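Local atomic coordinates of tellurite resistance protein of COG3793 (PDB entry 2OU3), a protein that is of uncertain molecular function but belongs to the TerB family named for tellurite resistance and can bind zinc and 1H-indole-3-carbaldehyde. Residues Trp16-Asn21 / Ser30-Ser35; Thr38-Asp43 / Leu99-Val104; Phe57-Gly62 / Trp66-Leu71; Glu82-Ala85 / Val90-Ala93; Lys118-Ala123 / Glu131-Leu136. All coordinates share one frame; numbering follows the deposited sequence.

Contact 1 of 5, residues Trp16-Asn21 / Ser30-Ser35; sequences WFFGFN and SIYMKS. With I3A (1H-indole-3-carbaldehyde), chain E.
Tyr32 and Phe18 meet at the tyrosine hydroxyl: Tyr32 OH lies 3.6 Å from Phe18 CE1, and the two rings stand with their planes at 77° and their centroids 5.9 Å apart. The bound 1H-indole-3-carbaldehyde lies between the two side chains, in contact with both rings, and Tyr32 follows it from CB outward. Tyr32 CB is 4.0 Å from ligand C9. With CG anti to the backbone N (chi1 173°), the ring is laid over the indole: CG faces C9 and C3, Tyr32 CD1 is 3.5 Å from ligand C8, and Tyr32 CE1 comes to 3.4 Å from the ligand N. CE2 and CZ rest near C2. This pocket lies between the end of helix 4-18 and helix 26-41 in an all-helical TerB-family protein, and Ser29 and Asp96 add hydrogen bonds to the ligand. Phe18 offers a ring face, with ligand C2 over its centre, while CB of Phe17 covers the opposite face. Phe20, just past the positive-phi Gly19 that ends the helix, instead brings its ring edge to the indole, Phe20 CE2 to ligand C8 at 3.4 Å. At its far end, Tyr32 OH is held by hydrogen bonds with Asp96 OD1 and Ser100 OG.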
# COMPACT_ATOMS: atom_id res chain seq x y z
N TRP A 16 -2.60 5.44 -3.95
CA TRP A 16 -1.51 5.25 -3.04
C TRP A 16 -0.25 4.76 -3.78
O TRP A 16 0.84 5.32 -3.61
CB TRP A 16 -1.88 4.29 -1.91
CG TRP A 16 -0.73 4.02 -0.99
CD1 TRP A 16 0.09 2.90 -1.01
CD2 TRP A 16 -0.20 4.89 0.01
NE1 TRP A 16 1.06 3.03 -0.05
CE2 TRP A 16 0.92 4.24 0.58
CE3 TRP A 16 -0.55 6.15 0.48
CZ2 TRP A 16 1.67 4.82 1.59
CZ3 TRP A 16 0.19 6.72 1.49
CH2 TRP A 16 1.27 6.04 2.05
N PHE A 17 -0.38 3.70 -4.57
CA PHE A 17 0.80 3.10 -5.18
C PHE A 17 1.23 3.79 -6.47
O PHE A 17 2.41 3.78 -6.82
CB PHE A 17 0.54 1.63 -5.48
CG PHE A 17 0.63 0.75 -4.26
CD1 PHE A 17 1.83 0.60 -3.59
CD2 PHE A 17 -0.48 0.07 -3.80
CE1 PHE A 17 1.93 -0.23 -2.48
CE2 PHE A 17 -0.38 -0.77 -2.67
CZ PHE A 17 0.82 -0.90 -2.02
N PHE A 18 0.27 4.30 -7.24
CA PHE A 18 0.60 4.78 -8.59
C PHE A 18 0.37 6.27 -8.83
O PHE A 18 0.82 6.79 -9.86
CB PHE A 18 -0.11 3.95 -9.64
CG PHE A 18 0.09 2.47 -9.47
CD1 PHE A 18 1.31 1.90 -9.73
CD2 PHE A 18 -0.91 1.69 -8.89
CE1 PHE A 18 1.53 0.56 -9.50
CE2 PHE A 18 -0.73 0.32 -8.68
CZ PHE A 18 0.50 -0.24 -8.96
N GLY A 19 -0.33 6.95 -7.91
CA GLY A 19 -0.63 8.38 -8.05
C GLY A 19 -1.83 8.70 -8.92
O GLY A 19 -2.14 9.89 -9.17
N PHE A 20 -2.51 7.67 -9.40
CA PHE A 20 -3.57 7.80 -10.38
C PHE A 20 -4.81 8.36 -9.72
O PHE A 20 -5.08 8.08 -8.58
CB PHE A 20 -3.91 6.43 -10.97
CG PHE A 20 -2.81 5.78 -11.80
CD1 PHE A 20 -1.69 6.49 -12.24
CD2 PHE A 20 -2.91 4.43 -12.16
CE1 PHE A 20 -0.68 5.88 -13.02
CE2 PHE A 20 -1.94 3.83 -12.95
CZ PHE A 20 -0.83 4.54 -13.38
N ASN A 21 -5.56 9.19 -10.46
CA ASN A 21 -6.85 9.71 -9.97
C ASN A 21 -8.08 8.96 -10.49
O ASN A 21 -9.22 9.36 -10.18
CB ASN A 21 -6.96 11.19 -10.30
CG ASN A 21 -5.94 12.03 -9.57
OD1 ASN A 21 -5.31 12.89 -10.16
ND2 ASN A 21 -5.77 11.77 -8.28
N SER A 30 -4.69 -6.01 -16.21
CA SER A 30 -4.23 -7.28 -16.77
C SER A 30 -2.98 -7.14 -17.64
O SER A 30 -1.98 -7.82 -17.42
CB SER A 30 -5.38 -7.91 -17.61
OG SER A 30 -4.99 -9.15 -18.17
N ILE A 31 -3.04 -6.23 -18.61
CA ILE A 31 -1.92 -5.97 -19.52
C ILE A 31 -0.69 -5.48 -18.74
O ILE A 31 0.43 -5.98 -18.95
CB ILE A 31 -2.33 -4.98 -20.64
CG1 ILE A 31 -3.39 -5.59 -21.56
CG2 ILE A 31 -1.14 -4.59 -21.50
CD1 ILE A 31 -4.15 -4.57 -22.40
N TYR A 32 -0.91 -4.57 -17.79
CA TYR A 32 0.17 -4.08 -16.94
C TYR A 32 0.86 -5.22 -16.20
O TYR A 32 2.10 -5.34 -16.23
CB TYR A 32 -0.37 -3.07 -15.95
CG TYR A 32 0.63 -2.61 -14.89
CD1 TYR A 32 1.53 -1.59 -15.15
CD2 TYR A 32 0.65 -3.19 -13.62
CE1 TYR A 32 2.44 -1.17 -14.18
CE2 TYR A 32 1.54 -2.78 -12.66
CZ TYR A 32 2.42 -1.76 -12.92
OH TYR A 32 3.29 -1.35 -11.94
N MSE A 33 0.07 -6.08 -15.56
CA MSE A 33 0.63 -7.20 -14.79
C MSE A 33 1.30 -8.22 -15.67
O MSE A 33 2.32 -8.79 -15.30
CB MSE A 33 -0.43 -7.90 -13.94
CG MSE A 33 -0.78 -7.17 -12.69
SE MSE A 33 0.77 -6.80 -11.57
CE MSE A 33 1.64 -8.42 -11.73
N LYS A 34 0.74 -8.48 -16.87
CA LYS A 34 1.41 -9.34 -17.83
C LYS A 34 2.78 -8.78 -18.21
O LYS A 34 3.74 -9.51 -18.36
CB LYS A 34 0.55 -9.58 -19.09
CG LYS A 34 -0.63 -10.54 -18.80
CD LYS A 34 -1.66 -10.64 -19.90
CE LYS A 34 -2.71 -11.73 -19.56
NZ LYS A 34 -3.73 -11.93 -20.63
N SER A 35 2.86 -7.46 -18.35
CA SER A 35 4.12 -6.81 -18.67
C SER A 35 5.13 -7.02 -17.53
O SER A 35 6.31 -7.31 -17.74
CB SER A 35 3.88 -5.32 -18.88
OG SER A 35 3.00 -5.14 -19.94
O I3A E . -3.60 -1.33 -13.13
C3' I3A E . -2.63 -1.03 -12.44
C3 I3A E . -1.60 -0.14 -13.04
C2 I3A E . -0.50 0.33 -12.37
N I3A E . 0.20 1.14 -13.24
C8 I3A E . -0.41 1.21 -14.44
C9 I3A E . -1.62 0.39 -14.41
C4 I3A E . -2.48 0.31 -15.52
C5 I3A E . -2.12 0.98 -16.67
C6 I3A E . -0.96 1.78 -16.72
C7 I3A E . -0.13 1.88 -15.62

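Contact 2 of 5, residues Thr38-Asp43 / Leu99-Val104; sequences TCAKAD and LSAIWV
Ala40 O, at the C-terminal end of helix 26-41, takes a hydrogen bond from Lys118 NZ, while the methyl of the same residue turns to Ala101 and Val104 on helix 94-106. The helices touch almost backbone to backbone here: the CA atoms of Ala40 and Ala101 are only 4.8 Å apart. Small side chains permit this. Ala101 CB fits against Cys39 CB at 3.7 Å and also meets the backbone, 3.9 Å from Ala40 N. Such alanine-lined close packing joins two central helices of the all-helical TerB fold, and every touching residue is buried. One turn further on, Val104 places CG1 anti to its own N (chi1 169°), bringing that branch to 3.9 Å from Ala40 CB. The valine also packs on Glu50, Trp53 and Ala54 of helix 48-60. Its side chain lies about 7 Å from a bound zinc ion, in a zinc site that includes Glu50, Ser105, Asp108 and Glu115; the hydroxyl of Ser105 is hydrogen-bonded to Ala101 O.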
# COMPACT_ATOMS: atom_id res chain seq x y z
N THR A 38 6.29 -10.60 -17.46
CA THR A 38 7.24 -10.78 -18.55
C THR A 38 8.61 -10.19 -18.17
O THR A 38 9.64 -10.81 -18.41
CB THR A 38 6.77 -10.10 -19.83
OG1 THR A 38 5.46 -10.54 -20.12
CG2 THR A 38 7.68 -10.42 -20.99
N CYS A 39 8.58 -9.00 -17.60
CA CYS A 39 9.78 -8.29 -17.20
C CYS A 39 10.55 -9.04 -16.11
O CYS A 39 11.75 -9.23 -16.22
CB CYS A 39 9.37 -6.88 -16.72
SG CYS A 39 10.61 -5.58 -16.80
N ALA A 40 9.85 -9.46 -15.06
CA ALA A 40 10.47 -10.19 -13.96
C ALA A 40 11.05 -11.52 -14.46
O ALA A 40 12.17 -11.88 -14.11
CB ALA A 40 9.48 -10.45 -12.86
N LYS A 41 10.29 -12.23 -15.28
CA LYS A 41 10.75 -13.52 -15.82
C LYS A 41 11.91 -13.31 -16.80
O LYS A 41 12.90 -14.05 -16.77
CB LYS A 41 9.59 -14.26 -16.49
CG LYS A 41 9.87 -15.72 -16.81
CD LYS A 41 8.85 -16.25 -17.81
CE LYS A 41 8.99 -17.76 -18.01
NZ LYS A 41 7.78 -18.34 -18.61
N ALA A 42 11.78 -12.28 -17.64
CA ALA A 42 12.84 -11.84 -18.53
C ALA A 42 13.34 -13.00 -19.38
O ALA A 42 12.57 -13.57 -20.16
CB ALA A 42 13.99 -11.17 -17.74
N ASP A 43 14.61 -13.37 -19.25
CA ASP A 43 15.11 -14.51 -19.99
C ASP A 43 14.59 -15.76 -19.30
O ASP A 43 13.98 -16.64 -19.91
N LEU A 99 9.80 -1.04 -11.97
CA LEU A 99 9.82 -0.99 -10.54
C LEU A 99 9.03 -2.12 -9.91
O LEU A 99 9.50 -2.76 -8.99
CB LEU A 99 9.33 0.38 -10.02
CG LEU A 99 9.32 0.51 -8.48
CD1 LEU A 99 10.72 0.33 -7.87
CD2 LEU A 99 8.67 1.84 -8.02
N SER A 100 7.84 -2.39 -10.41
CA SER A 100 7.08 -3.55 -9.94
C SER A 100 7.83 -4.85 -10.21
O SER A 100 7.86 -5.74 -9.38
CB SER A 100 5.70 -3.58 -10.60
OG SER A 100 4.89 -2.51 -10.11
N ALA A 101 8.46 -4.95 -11.39
CA ALA A 101 9.25 -6.14 -11.73
C ALA A 101 10.42 -6.36 -10.77
O ALA A 101 10.70 -7.50 -10.36
CB ALA A 101 9.79 -6.03 -13.17
N ILE A 102 11.06 -5.27 -10.38
CA ILE A 102 12.13 -5.32 -9.36
C ILE A 102 11.59 -5.86 -8.05
O ILE A 102 12.18 -6.75 -7.46
CB ILE A 102 12.75 -3.93 -9.14
CG1 ILE A 102 13.53 -3.53 -10.40
CG2 ILE A 102 13.67 -3.90 -7.87
CD1 ILE A 102 13.84 -2.00 -10.52
N TRP A 103 10.46 -5.31 -7.59
CA TRP A 103 9.83 -5.75 -6.34
C TRP A 103 9.41 -7.21 -6.42
O TRP A 103 9.61 -7.96 -5.48
CB TRP A 103 8.61 -4.90 -5.99
CG TRP A 103 8.90 -3.73 -5.17
CD1 TRP A 103 9.11 -2.46 -5.58
CD2 TRP A 103 9.04 -3.73 -3.75
NE1 TRP A 103 9.33 -1.63 -4.49
CE2 TRP A 103 9.31 -2.39 -3.35
CE3 TRP A 103 8.97 -4.72 -2.77
CZ2 TRP A 103 9.50 -2.04 -2.03
CZ3 TRP A 103 9.15 -4.37 -1.45
CH2 TRP A 103 9.42 -3.05 -1.10
N VAL A 104 8.84 -7.62 -7.55
CA VAL A 104 8.50 -9.03 -7.75
C VAL A 104 9.74 -9.94 -7.66
O VAL A 104 9.68 -10.97 -7.03
CB VAL A 104 7.80 -9.25 -9.10
CG1 VAL A 104 7.70 -10.74 -9.41
CG2 VAL A 104 6.39 -8.61 -9.08

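Contact 3 of 5, residues Phe57-Gly62 / Trp66-Leu71; sequences FCASWG and WVIEDL. With I3A (1H-indole-3-carbaldehyde), chain E.
Cys58 SG enters a cluster of three aliphatic side chains on segment 66-71. The contact closes a helical hairpin in which helix 48-60 passes through a short connection into helix 65-73. The tight part is centred on the sulfur: Cys58 SG is carried toward segment 66-71 by its chi1 of -180°, anti to the backbone N, and meets Ile68 CD1 at 3.6 Å, Leu71 CD1 at 3.8 Å and Val67 CG1 at 3.9 Å. Ile68 bends its chain at both chi1 (-57°) and chi2 (-56°), and its terminal methyl CD1 also reaches the backbone, 3.6 Å from Ala59 N. Met33 of helix 26-41 packs on Cys58 and Leu71 and helps bury this region. The other side is looser: Ala59 CB stands 4.1 Å from Ile68 CD1, and the alanine is partly exposed even though Gly9 of the second subunit packs on it. Leu8 of that subunit packs on Ile68, and Glu69 on the next position is exposed. Beyond the hairpin contact, the indole of Trp61 has Cys58 CA over one face and the bound 1H-indole-3-carbaldehyde over the opposite one, where Trp61 CZ3 lies 3.3 Å from I3A C3'.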
# COMPACT_ATOMS: atom_id res chain seq x y z
N PHE A 57 -0.37 -8.53 -5.16
CA PHE A 57 -0.28 -7.09 -5.39
C PHE A 57 -1.42 -6.70 -6.32
O PHE A 57 -2.19 -5.81 -6.01
CB PHE A 57 1.10 -6.80 -5.98
CG PHE A 57 1.38 -5.37 -6.27
CD1 PHE A 57 0.95 -4.35 -5.43
CD2 PHE A 57 2.17 -5.05 -7.38
CE1 PHE A 57 1.26 -3.03 -5.70
CE2 PHE A 57 2.48 -3.72 -7.66
CZ PHE A 57 2.03 -2.73 -6.84
N CYS A 58 -1.62 -7.48 -7.39
CA CYS A 58 -2.66 -7.18 -8.35
C CYS A 58 -4.05 -7.32 -7.71
O CYS A 58 -4.90 -6.45 -7.85
CB CYS A 58 -2.51 -8.06 -9.60
SG CYS A 58 -3.76 -7.77 -10.87
N ALA A 59 -4.25 -8.39 -6.95
CA ALA A 59 -5.55 -8.62 -6.28
C ALA A 59 -5.92 -7.48 -5.34
O ALA A 59 -7.11 -7.15 -5.23
CB ALA A 59 -5.55 -9.94 -5.52
N SER A 60 -4.91 -6.91 -4.67
CA SER A 60 -5.15 -5.86 -3.68
C SER A 60 -5.82 -4.68 -4.31
O SER A 60 -6.47 -3.94 -3.60
CB SER A 60 -3.87 -5.40 -2.98
OG SER A 60 -3.08 -4.61 -3.83
N TRP A 61 -5.65 -4.43 -5.61
CA TRP A 61 -6.28 -3.25 -6.25
C TRP A 61 -7.78 -3.44 -6.46
O TRP A 61 -8.47 -2.52 -6.90
CB TRP A 61 -5.70 -2.91 -7.62
CG TRP A 61 -4.21 -3.00 -7.68
CD1 TRP A 61 -3.35 -2.77 -6.66
CD2 TRP A 61 -3.42 -3.37 -8.81
NE1 TRP A 61 -2.06 -2.98 -7.08
CE2 TRP A 61 -2.07 -3.33 -8.40
CE3 TRP A 61 -3.71 -3.71 -10.14
CZ2 TRP A 61 -1.02 -3.65 -9.27
CZ3 TRP A 61 -2.68 -4.02 -10.98
CH2 TRP A 61 -1.35 -4.00 -10.55
N GLY A 62 -8.28 -4.62 -6.17
CA GLY A 62 -9.71 -4.91 -6.32
C GLY A 62 -10.16 -5.21 -7.74
O GLY A 62 -11.36 -5.11 -8.07
N TRP A 66 -11.67 -12.41 -12.90
CA TRP A 66 -11.09 -12.89 -14.15
C TRP A 66 -9.62 -12.51 -14.31
O TRP A 66 -8.85 -13.27 -14.90
CB TRP A 66 -11.90 -12.47 -15.40
CG TRP A 66 -11.72 -11.05 -15.91
CD1 TRP A 66 -12.59 -10.00 -15.75
CD2 TRP A 66 -10.66 -10.55 -16.76
NE1 TRP A 66 -12.12 -8.89 -16.40
CE2 TRP A 66 -10.94 -9.19 -17.02
CE3 TRP A 66 -9.50 -11.11 -17.29
CZ2 TRP A 66 -10.11 -8.40 -17.79
CZ3 TRP A 66 -8.66 -10.32 -18.06
CH2 TRP A 66 -8.97 -8.98 -18.30
N VAL A 67 -9.23 -11.32 -13.85
CA VAL A 67 -7.89 -10.85 -14.07
C VAL A 67 -6.90 -11.77 -13.37
O VAL A 67 -5.90 -12.16 -13.93
CB VAL A 67 -7.71 -9.39 -13.59
CG1 VAL A 67 -6.19 -8.89 -13.71
CG2 VAL A 67 -8.64 -8.48 -14.36
N ILE A 68 -7.20 -12.13 -12.12
CA ILE A 68 -6.32 -13.00 -11.35
C ILE A 68 -6.34 -14.44 -11.86
O ILE A 68 -5.29 -15.08 -12.02
CB ILE A 68 -6.66 -12.96 -9.82
CG1 ILE A 68 -6.59 -11.52 -9.30
CG2 ILE A 68 -5.72 -13.88 -9.03
CD1 ILE A 68 -5.25 -10.78 -9.52
N GLU A 69 -7.52 -14.96 -12.16
CA GLU A 69 -7.60 -16.31 -12.70
C GLU A 69 -6.79 -16.45 -14.00
O GLU A 69 -6.08 -17.43 -14.22
CB GLU A 69 -9.04 -16.68 -12.97
CG GLU A 69 -9.85 -16.77 -11.69
CD GLU A 69 -9.47 -17.97 -10.82
OE1 GLU A 69 -8.62 -18.81 -11.21
OE2 GLU A 69 -10.03 -18.03 -9.70
N ASP A 70 -6.88 -15.43 -14.83
CA ASP A 70 -6.17 -15.42 -16.12
C ASP A 70 -4.64 -15.22 -15.94
O ASP A 70 -3.84 -15.81 -16.69
CB ASP A 70 -6.80 -14.35 -17.02
CG ASP A 70 -6.17 -14.26 -18.37
OD1 ASP A 70 -6.54 -15.06 -19.24
OD2 ASP A 70 -5.38 -13.33 -18.58
N LEU A 71 -4.22 -14.45 -14.95
CA LEU A 71 -2.78 -14.36 -14.61
C LEU A 71 -2.23 -15.68 -14.09
O LEU A 71 -1.08 -16.02 -14.35
CB LEU A 71 -2.51 -13.24 -13.58
CG LEU A 71 -2.64 -11.79 -14.04
CD1 LEU A 71 -2.52 -10.79 -12.86
CD2 LEU A 71 -1.62 -11.49 -15.10
O I3A E . -3.60 -1.33 -13.13
C3' I3A E . -2.63 -1.03 -12.44
C3 I3A E . -1.60 -0.14 -13.04
C2 I3A E . -0.50 0.33 -12.37
N I3A E . 0.20 1.14 -13.24
C8 I3A E . -0.41 1.21 -14.44
C9 I3A E . -1.62 0.39 -14.41
C4 I3A E . -2.48 0.31 -15.52
C5 I3A E . -2.12 0.98 -16.67
C6 I3A E . -0.96 1.78 -16.72
C7 I3A E . -0.13 1.88 -15.62

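Contact 4 of 5, residues Glu82-Ala85 / Val90-Ala93; sequences EVIA and VSMA. With I3A (1H-indole-3-carbaldehyde), chain E.
Ser91 and Ile84 supply the polar part of this contact: Ser91 OG lies 2.7 Å from Ile84 O, the carbonyl near the end of helix 80-84. The same hydroxyl also has Ser87 O within hydrogen-bonding reach, and its proton could be given to either carbonyl. Within segment 90-93, Ala93 N bonds to Val90 O at 3.0 Å, closing a 3-10 turn that leads to Ala93 at the N-cap position of the next helix. The apolar part is slacker. Ile84 holds CG1 between its backbone N and carbonyl carbon (chi1 71°), leaving CG2 to meet Val90 CG1 at 4.1 Å. Ligand contacts come from the other branch of the valine, with Val90 CG2 3.9 Å from C5 of 1H-indole-3-carbaldehyde, and from Ala93 CB, 3.6 Å from ligand C7. The turn thus contributes part of the wall of the indole pocket. Ile84 and Val90 both pack on Ser35 of helix 26-41 and Ile97 of helix 94-106, so the contact packs against both of those helices.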
# COMPACT_ATOMS: atom_id res chain seq x y z
N GLU A 82 5.49 -6.18 -27.38
CA GLU A 82 4.17 -6.49 -27.94
C GLU A 82 3.08 -6.43 -26.88
O GLU A 82 1.96 -5.98 -27.14
CB GLU A 82 4.17 -7.86 -28.60
CG GLU A 82 5.17 -7.98 -29.77
CD GLU A 82 5.03 -9.29 -30.55
OE1 GLU A 82 4.11 -10.09 -30.25
OE2 GLU A 82 5.87 -9.54 -31.44
N VAL A 83 3.39 -6.88 -25.68
CA VAL A 83 2.43 -6.83 -24.61
C VAL A 83 2.01 -5.38 -24.30
O VAL A 83 0.81 -5.06 -24.24
CB VAL A 83 2.95 -7.58 -23.37
CG1 VAL A 83 1.93 -7.48 -22.22
CG2 VAL A 83 3.18 -9.04 -23.72
N ILE A 84 3.00 -4.51 -24.11
CA ILE A 84 2.72 -3.13 -23.69
C ILE A 84 1.93 -2.38 -24.74
O ILE A 84 1.10 -1.54 -24.41
CB ILE A 84 3.99 -2.32 -23.22
CG1 ILE A 84 4.93 -1.98 -24.40
CG2 ILE A 84 4.73 -3.07 -22.08
CD1 ILE A 84 5.96 -0.86 -24.13
N ALA A 85 2.15 -2.74 -26.00
CA ALA A 85 1.49 -2.09 -27.14
C ALA A 85 -0.01 -2.44 -27.24
O ALA A 85 -0.75 -1.84 -28.00
CB ALA A 85 2.23 -2.45 -28.47
N VAL A 90 -0.73 1.39 -20.74
CA VAL A 90 0.43 0.59 -20.36
C VAL A 90 1.70 1.04 -21.12
O VAL A 90 2.82 0.95 -20.63
CB VAL A 90 0.16 -0.93 -20.47
CG1 VAL A 90 1.41 -1.77 -20.03
CG2 VAL A 90 -1.04 -1.29 -19.62
N SER A 91 1.50 1.57 -22.32
CA SER A 91 2.59 2.05 -23.13
C SER A 91 3.18 3.38 -22.62
O SER A 91 4.07 3.90 -23.23
CB SER A 91 2.14 2.15 -24.60
OG SER A 91 1.97 0.86 -25.19
N MSE A 92 2.66 3.91 -21.50
CA MSE A 92 3.25 5.05 -20.80
C MSE A 92 3.93 4.62 -19.48
O MSE A 92 4.50 5.46 -18.76
CB MSE A 92 2.15 6.07 -20.46
CG MSE A 92 1.42 6.55 -21.65
SE MSE A 92 -0.11 7.67 -21.25
CE MSE A 92 0.75 8.60 -20.26
N ALA A 93 3.87 3.33 -19.18
CA ALA A 93 4.08 2.80 -17.84
C ALA A 93 5.43 2.11 -17.69
O ALA A 93 5.63 1.33 -16.77
CB ALA A 93 2.94 1.81 -17.51
O I3A E . -3.60 -1.33 -13.13
C3' I3A E . -2.63 -1.03 -12.44
C3 I3A E . -1.60 -0.14 -13.04
C2 I3A E . -0.50 0.33 -12.37
N I3A E . 0.20 1.14 -13.24
C8 I3A E . -0.41 1.21 -14.44
C9 I3A E . -1.62 0.39 -14.41
C4 I3A E . -2.48 0.31 -15.52
C5 I3A E . -2.12 0.98 -16.67
C6 I3A E . -0.96 1.78 -16.72
C7 I3A E . -0.13 1.88 -15.62

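Contact 5 of 5, residues Lys118-Ala123 / Glu131-Leu136; sequences KIRKMA and EIVDQL
Arg120 and Asp134 form a salt bridge between helices 113-126 and 130-154. Arg120 NH2 donates to Asp134 OD1 at 2.7 Å with an N-H...O angle of 159°; the oxygen lies at the guanidinium edge, close to its plane. Over one face of the same guanidinium sits a methyl of Val133, CG1, 3.7 Å from Arg120 CZ, so the cationic group is bonded at its rim and packed on its flat side. The two branches of Val133 divide the work. Val133 CG1, anti to the backbone N (chi1 -178°), serves Arg120 and also touches Ile119 CG2 at 4.1 Å, whereas Val133 CG2 presses on Ala123 CB at 3.3 Å, tighter than usual for two carbons.

Further out, Arg120 NE pairs with Glu130 and NH1 with Glu137, and NH1 also bonds to Lys116 O. These partners spread around the guanidinium and fix its rotation. Glu130 also comes close to Asp134 OD2, a like-charge approach that the shared arginine probably offsets. Ile119 is backed by Leu98 and Ile102 of helix 94-106, and Ile128 of the connecting turn packs on both Ala123 and Val133. The segment axes approach to 10.6 Å with 134° between their directions, the geometry of an antiparallel-leaning helical hairpin between consecutive helices of this all-helical TerB-family protein.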
# COMPACT_ATOMS: atom_id res chain seq x y z
N LYS A 118 18.95 -9.25 -15.95
CA LYS A 118 17.59 -9.34 -16.55
C LYS A 118 16.89 -8.00 -16.62
O LYS A 118 16.33 -7.62 -17.67
CB LYS A 118 16.71 -10.26 -15.71
CG LYS A 118 17.13 -11.75 -15.75
CD LYS A 118 16.01 -12.74 -15.32
CE LYS A 118 15.29 -12.36 -14.04
NZ LYS A 118 14.36 -13.45 -13.55
N ILE A 119 16.86 -7.31 -15.49
CA ILE A 119 16.13 -6.05 -15.38
C ILE A 119 16.69 -5.05 -16.37
O ILE A 119 15.93 -4.29 -16.97
CB ILE A 119 16.18 -5.44 -13.95
CG1 ILE A 119 15.27 -6.22 -13.00
CG2 ILE A 119 15.75 -3.99 -13.96
CD1 ILE A 119 15.74 -6.15 -11.53
N ARG A 120 18.02 -5.06 -16.54
CA ARG A 120 18.63 -4.11 -17.47
C ARG A 120 18.31 -4.48 -18.91
O ARG A 120 18.09 -3.60 -19.73
CB ARG A 120 20.14 -3.98 -17.18
CG ARG A 120 20.37 -2.93 -16.10
CD ARG A 120 21.68 -2.98 -15.36
NE ARG A 120 21.62 -2.07 -14.20
CZ ARG A 120 21.00 -2.34 -13.07
NH1 ARG A 120 20.33 -3.48 -12.91
NH2 ARG A 120 21.02 -1.45 -12.09
N LYS A 121 18.29 -5.78 -19.21
CA LYS A 121 17.89 -6.26 -20.54
C LYS A 121 16.48 -5.82 -20.88
O LYS A 121 16.20 -5.42 -22.01
CB LYS A 121 18.02 -7.79 -20.65
CG LYS A 121 19.45 -8.27 -20.78
CD LYS A 121 19.54 -9.78 -21.02
N MSE A 122 15.59 -5.87 -19.88
CA MSE A 122 14.20 -5.45 -20.07
C MSE A 122 14.09 -3.95 -20.18
O MSE A 122 13.35 -3.44 -21.02
CB MSE A 122 13.30 -5.94 -18.93
CG MSE A 122 13.14 -7.45 -18.84
SE MSE A 122 12.50 -8.27 -20.53
CE MSE A 122 13.67 -9.54 -20.61
N ALA A 123 14.84 -3.22 -19.34
CA ALA A 123 14.88 -1.76 -19.43
C ALA A 123 15.35 -1.29 -20.78
O ALA A 123 14.87 -0.28 -21.29
CB ALA A 123 15.74 -1.16 -18.33
N GLU A 131 20.81 5.24 -16.06
CA GLU A 131 20.71 6.10 -14.88
C GLU A 131 19.36 5.93 -14.20
O GLU A 131 19.26 5.93 -12.98
CB GLU A 131 20.95 7.58 -15.21
CG GLU A 131 20.72 8.49 -13.99
N ILE A 132 18.30 5.80 -15.01
CA ILE A 132 16.95 5.65 -14.48
C ILE A 132 16.78 4.27 -13.85
O ILE A 132 16.25 4.16 -12.72
CB ILE A 132 15.83 5.96 -15.55
CG1 ILE A 132 15.91 7.42 -16.01
CG2 ILE A 132 14.40 5.70 -14.96
CD1 ILE A 132 15.78 8.47 -14.86
N VAL A 133 17.23 3.23 -14.53
CA VAL A 133 17.25 1.89 -13.93
C VAL A 133 17.93 1.90 -12.53
O VAL A 133 17.37 1.40 -11.55
CB VAL A 133 17.97 0.85 -14.81
CG1 VAL A 133 17.89 -0.54 -14.11
CG2 VAL A 133 17.34 0.82 -16.22
N ASP A 134 19.14 2.46 -12.45
CA ASP A 134 19.87 2.57 -11.17
C ASP A 134 19.04 3.30 -10.11
O ASP A 134 19.00 2.89 -8.95
CB ASP A 134 21.26 3.20 -11.38
CG ASP A 134 22.21 2.25 -12.07
OD1 ASP A 134 21.97 1.06 -11.96
OD2 ASP A 134 23.14 2.67 -12.79
N GLN A 135 18.34 4.36 -10.51
CA GLN A 135 17.49 5.09 -9.58
C GLN A 135 16.29 4.29 -9.10
O GLN A 135 15.92 4.38 -7.92
CB GLN A 135 17.03 6.42 -10.20
CG GLN A 135 18.15 7.47 -10.23
CD GLN A 135 17.81 8.66 -11.09
OE1 GLN A 135 16.66 9.00 -11.24
NE2 GLN A 135 18.83 9.31 -11.66
N LEU A 136 15.72 3.48 -10.00
CA LEU A 136 14.57 2.66 -9.66
C LEU A 136 14.99 1.55 -8.70
O LEU A 136 14.26 1.27 -7.74
CB LEU A 136 13.96 2.06 -10.92
CG LEU A 136 13.20 3.08 -11.78
CD1 LEU A 136 12.87 2.44 -13.13
CD2 LEU A 136 11.94 3.61 -11.06

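In the fold
Helix 26-41 runs through the arrangement: contact 1 uses its middle and contact 2 its C-terminal end, with centres about 14 Å apart. Contacts 3 and 4 both fall within the chain between the two segments of contact 2, whereas contact 5 follows it. Contacts 1, 3 and 4 each contribute to the pocket of one indole-carbaldehyde molecule, the centres of contacts 3 and 4 lying about 18 Å apart, and the salt bridge from Lys34 to Asp70 ties contact 1 to contact 3. Contact 2, whose Val104 is about 7 Å from a zinc ion, is linked to contact 5 through Ala40 O and Lys118 NZ, their centres about 10 Å apart. Contacts 3 and 5, centres about 25 Å apart, lie on opposite sides of the chain's centre.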